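Local structure of Fe-S binding reductase, putative (Thermus thermophilus, 2D4P) at residues Leu28-Ala40 against Pro46-Gly58. The protein is of unknown function but probably belongs to the GNAT superfamily and may act as an acyltransferase, moving groups other than amino-acyl groups. Residues are numbered along the deposited sequence; the frame is centred on the assembly and turned at random.
Sequences LRFFARTGHSFLA and PMGFALAQAVWQG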
# COMPACT_ATOMS: atom_id res chain seq x y z
N LEU A 28 4.89 -0.19 11.74
CA LEU A 28 3.73 -1.08 11.78
C LEU A 28 2.61 -0.43 12.61
O LEU A 28 1.47 -0.36 12.16
CB LEU A 28 4.12 -2.44 12.38
CG LEU A 28 3.01 -3.51 12.49
CD1 LEU A 28 3.64 -4.90 12.59
CD2 LEU A 28 2.10 -3.30 13.68
N ARG A 29 2.95 0.09 13.79
CA ARG A 29 1.97 0.70 14.68
C ARG A 29 1.27 1.91 14.05
O ARG A 29 0.04 2.05 14.14
CB ARG A 29 2.64 1.11 16.00
CG ARG A 29 2.85 -0.04 16.96
CD ARG A 29 3.72 0.34 18.15
NE ARG A 29 3.86 -0.79 19.06
CZ ARG A 29 4.60 -0.76 20.18
NH1 ARG A 29 5.29 0.32 20.50
NH2 ARG A 29 4.65 -1.83 20.96
N PHE A 30 2.05 2.77 13.42
CA PHE A 30 1.52 3.93 12.72
C PHE A 30 0.58 3.54 11.59
O PHE A 30 -0.53 4.05 11.48
CB PHE A 30 2.67 4.74 12.17
CG PHE A 30 2.24 5.88 11.33
CD1 PHE A 30 2.20 5.78 9.93
CD2 PHE A 30 1.88 7.08 11.91
CE1 PHE A 30 1.81 6.85 9.15
CE2 PHE A 30 1.49 8.18 11.11
CZ PHE A 30 1.45 8.04 9.73
N PHE A 31 1.03 2.62 10.74
CA PHE A 31 0.19 2.20 9.61
C PHE A 31 -1.03 1.39 10.05
O PHE A 31 -2.08 1.47 9.42
CB PHE A 31 1.02 1.52 8.51
CG PHE A 31 1.86 2.51 7.72
CD1 PHE A 31 1.25 3.43 6.86
CD2 PHE A 31 3.24 2.55 7.85
CE1 PHE A 31 2.00 4.33 6.16
CE2 PHE A 31 4.00 3.48 7.15
CZ PHE A 31 3.38 4.39 6.31
N ALA A 32 -0.92 0.63 11.15
CA ALA A 32 -2.10 -0.05 11.69
C ALA A 32 -3.17 0.96 12.11
O ALA A 32 -4.35 0.65 12.02
CB ALA A 32 -1.72 -0.93 12.89
N ARG A 33 -2.76 2.13 12.57
CA ARG A 33 -3.70 3.14 13.08
C ARG A 33 -4.40 3.90 11.93
O ARG A 33 -5.43 4.52 12.18
CB ARG A 33 -2.99 4.19 13.97
CG ARG A 33 -2.76 3.81 15.45
CD ARG A 33 -2.13 4.95 16.26
NE ARG A 33 -0.65 4.90 16.29
CZ ARG A 33 0.20 5.80 15.75
NH1 ARG A 33 -0.23 6.88 15.09
NH2 ARG A 33 1.51 5.60 15.88
N THR A 34 -3.89 3.84 10.70
CA THR A 34 -4.46 4.68 9.61
C THR A 34 -5.85 4.25 9.22
O THR A 34 -6.65 5.08 8.78
CB THR A 34 -3.62 4.67 8.33
OG1 THR A 34 -3.49 3.32 7.85
CG2 THR A 34 -2.19 5.19 8.55
N GLY A 35 -6.12 2.96 9.34
CA GLY A 35 -7.31 2.35 8.73
C GLY A 35 -7.26 2.13 7.23
O GLY A 35 -8.24 1.77 6.63
N HIS A 36 -6.09 2.33 6.63
CA HIS A 36 -5.86 2.22 5.20
C HIS A 36 -4.80 1.19 4.81
O HIS A 36 -4.50 1.03 3.64
CB HIS A 36 -5.47 3.59 4.62
CG HIS A 36 -6.54 4.63 4.79
ND1 HIS A 36 -7.80 4.47 4.25
CD2 HIS A 36 -6.57 5.79 5.49
CE1 HIS A 36 -8.54 5.52 4.56
NE2 HIS A 36 -7.82 6.33 5.33
N SER A 37 -4.26 0.47 5.79
CA SER A 37 -3.13 -0.44 5.57
C SER A 37 -3.58 -1.89 5.83
O SER A 37 -4.37 -2.16 6.74
CB SER A 37 -1.97 -0.06 6.49
OG SER A 37 -1.55 1.27 6.22
N PHE A 38 -3.07 -2.80 5.00
CA PHE A 38 -3.53 -4.18 4.97
C PHE A 38 -2.43 -5.20 4.76
O PHE A 38 -1.39 -4.89 4.21
CB PHE A 38 -4.61 -4.34 3.87
CG PHE A 38 -5.79 -3.49 4.11
CD1 PHE A 38 -5.84 -2.21 3.61
CD2 PHE A 38 -6.82 -3.95 4.94
CE1 PHE A 38 -6.89 -1.41 3.90
CE2 PHE A 38 -7.92 -3.14 5.22
CZ PHE A 38 -7.96 -1.88 4.68
N LEU A 39 -2.71 -6.42 5.21
CA LEU A 39 -1.90 -7.61 4.96
C LEU A 39 -2.72 -8.57 4.11
O LEU A 39 -3.93 -8.73 4.33
CB LEU A 39 -1.57 -8.27 6.30
CG LEU A 39 -0.78 -9.59 6.34
CD1 LEU A 39 0.67 -9.38 5.88
CD2 LEU A 39 -0.80 -10.16 7.75
N ALA A 40 -2.05 -9.18 3.12
CA ALA A 40 -2.59 -10.26 2.31
C ALA A 40 -1.97 -11.57 2.78
O ALA A 40 -0.78 -11.64 3.03
CB ALA A 40 -2.23 -10.05 0.86
N PRO A 46 2.15 -15.43 4.40
CA PRO A 46 2.01 -14.01 4.04
C PRO A 46 2.21 -13.84 2.54
O PRO A 46 3.06 -14.48 1.94
CB PRO A 46 3.14 -13.32 4.83
CG PRO A 46 3.65 -14.31 5.78
CD PRO A 46 3.28 -15.67 5.31
N MET A 47 1.42 -12.97 1.92
CA MET A 47 1.48 -12.81 0.47
C MET A 47 1.67 -11.36 0.02
O MET A 47 1.97 -11.13 -1.14
CB MET A 47 0.23 -13.40 -0.18
CG MET A 47 0.18 -14.94 -0.19
SD MET A 47 1.53 -15.66 -1.13
CE MET A 47 1.00 -15.33 -2.82
N GLY A 48 1.49 -10.40 0.92
CA GLY A 48 1.73 -9.02 0.57
C GLY A 48 1.29 -8.08 1.67
O GLY A 48 0.63 -8.50 2.63
N PHE A 49 1.62 -6.82 1.51
CA PHE A 49 1.09 -5.80 2.40
C PHE A 49 1.06 -4.45 1.71
O PHE A 49 1.79 -4.23 0.74
CB PHE A 49 1.89 -5.73 3.72
CG PHE A 49 3.32 -5.22 3.56
CD1 PHE A 49 3.60 -3.86 3.53
CD2 PHE A 49 4.38 -6.11 3.54
CE1 PHE A 49 4.90 -3.42 3.39
CE2 PHE A 49 5.69 -5.67 3.40
CZ PHE A 49 5.94 -4.32 3.35
N ALA A 50 0.21 -3.56 2.21
CA ALA A 50 0.14 -2.19 1.72
C ALA A 50 0.17 -1.26 2.92
O ALA A 50 -0.60 -1.43 3.86
CB ALA A 50 -1.13 -1.96 0.91
N LEU A 51 1.10 -0.30 2.90
CA LEU A 51 1.18 0.76 3.90
C LEU A 51 0.64 2.01 3.24
O LEU A 51 1.20 2.46 2.27
CB LEU A 51 2.62 1.00 4.32
CG LEU A 51 3.36 -0.24 4.78
CD1 LEU A 51 4.72 0.19 5.28
CD2 LEU A 51 2.60 -1.05 5.83
N ALA A 52 -0.47 2.50 3.75
CA ALA A 52 -1.17 3.64 3.17
C ALA A 52 -1.71 4.56 4.26
O ALA A 52 -1.94 4.15 5.39
CB ALA A 52 -2.29 3.19 2.25
N GLN A 53 -1.91 5.83 3.90
CA GLN A 53 -2.31 6.85 4.87
C GLN A 53 -3.00 8.00 4.21
O GLN A 53 -2.78 8.29 3.02
CB GLN A 53 -1.08 7.38 5.66
CG GLN A 53 -0.10 8.15 4.79
CD GLN A 53 1.16 8.53 5.57
OE1 GLN A 53 1.06 9.31 6.53
NE2 GLN A 53 2.29 7.96 5.20
N ALA A 54 -3.84 8.68 5.00
CA ALA A 54 -4.54 9.86 4.55
C ALA A 54 -3.71 11.10 4.66
O ALA A 54 -3.05 11.34 5.70
CB ALA A 54 -5.84 10.05 5.31
N VAL A 55 -3.72 11.88 3.59
CA VAL A 55 -3.02 13.15 3.50
C VAL A 55 -4.03 14.23 3.09
O VAL A 55 -4.62 14.14 2.01
CB VAL A 55 -1.91 13.12 2.47
CG1 VAL A 55 -1.20 14.50 2.37
CG2 VAL A 55 -0.90 11.99 2.79
N TRP A 56 -4.26 15.19 3.97
CA TRP A 56 -5.22 16.29 3.73
C TRP A 56 -4.63 17.23 2.68
O TRP A 56 -3.44 17.62 2.74
CB TRP A 56 -5.56 17.03 5.00
CG TRP A 56 -6.76 17.92 4.91
CD1 TRP A 56 -8.03 17.56 4.49
CD2 TRP A 56 -6.83 19.28 5.28
NE1 TRP A 56 -8.87 18.65 4.57
CE2 TRP A 56 -8.16 19.72 5.05
CE3 TRP A 56 -5.89 20.21 5.75
CZ2 TRP A 56 -8.58 21.02 5.32
CZ3 TRP A 56 -6.33 21.53 6.02
CH2 TRP A 56 -7.65 21.92 5.79
N GLN A 57 -5.44 17.54 1.67
CA GLN A 57 -5.03 18.46 0.61
C GLN A 57 -5.44 19.92 0.89
O GLN A 57 -5.15 20.79 0.09
CB GLN A 57 -5.62 18.01 -0.72
CG GLN A 57 -5.40 16.57 -1.09
CD GLN A 57 -3.97 16.24 -1.32
OE1 GLN A 57 -3.39 16.74 -2.28
NE2 GLN A 57 -3.40 15.36 -0.48
N GLY A 58 -6.15 20.19 1.99
CA GLY A 58 -6.70 21.50 2.23
C GLY A 58 -8.22 21.58 2.09
O GLY A 58 -8.83 22.59 2.45
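The ring of Phe-31 is sandwiched: Leu-51 CB sits 3.6 Å from its centroid, almost on the ring normal, a CH-pi contact, while Phe-30 CD1 lies over the opposite face. The setting is the alpha-beta unit of a GNAT-like fold, in which helix 25-34 lies over the central strand 45-56 and the chain then returns as strand 38-42 of an antiparallel hairpin. Phe-31 CG stands anti to its carbonyl carbon (chi1 -73°), which lowers the ring onto the strand, and the carbonyl oxygen of Ala-52 meets its edge 3.6 Å from CD1. Cutting the ring back to an alanine here is likely to leave Leu-51 CB without its aromatic face and open a gap between helix and strand. Gln-53 reaches up beside the two rings; its amide stands nearly perpendicular to the Phe-31 ring and brings OE1 to the edge of Phe-30, 3.5 Å from CZ, while NE2 hydrogen-bonds to Thr-66 OG1 on the neighbouring strand 61-70.

Thr-34 OG1 accepts from His-36 N in an ST turn, with Gly-35 at positive phi between them. Ser-37 then meets the strand through its side chain: Ala-52 N donates to OG along a practically straight line (3.0 Å, 178°). Regular pairing follows, with Phe-38 and Ala-50 bonded both ways and their side chains facing helix 73-89, whereas Leu-39 and Phe-49 form a non-hydrogen-bonded pair facing helix 11-16. Near the hairpin turn, Met-47 and Gly-48 together oppose Ala-40 in a classic beta bulge. Ala-40 N donates to Gly-48 O, and Ala-40 O receives a firm bond from Met-47 N at 2.8 Å and a weak one from Gly-48 N at 3.3 Å.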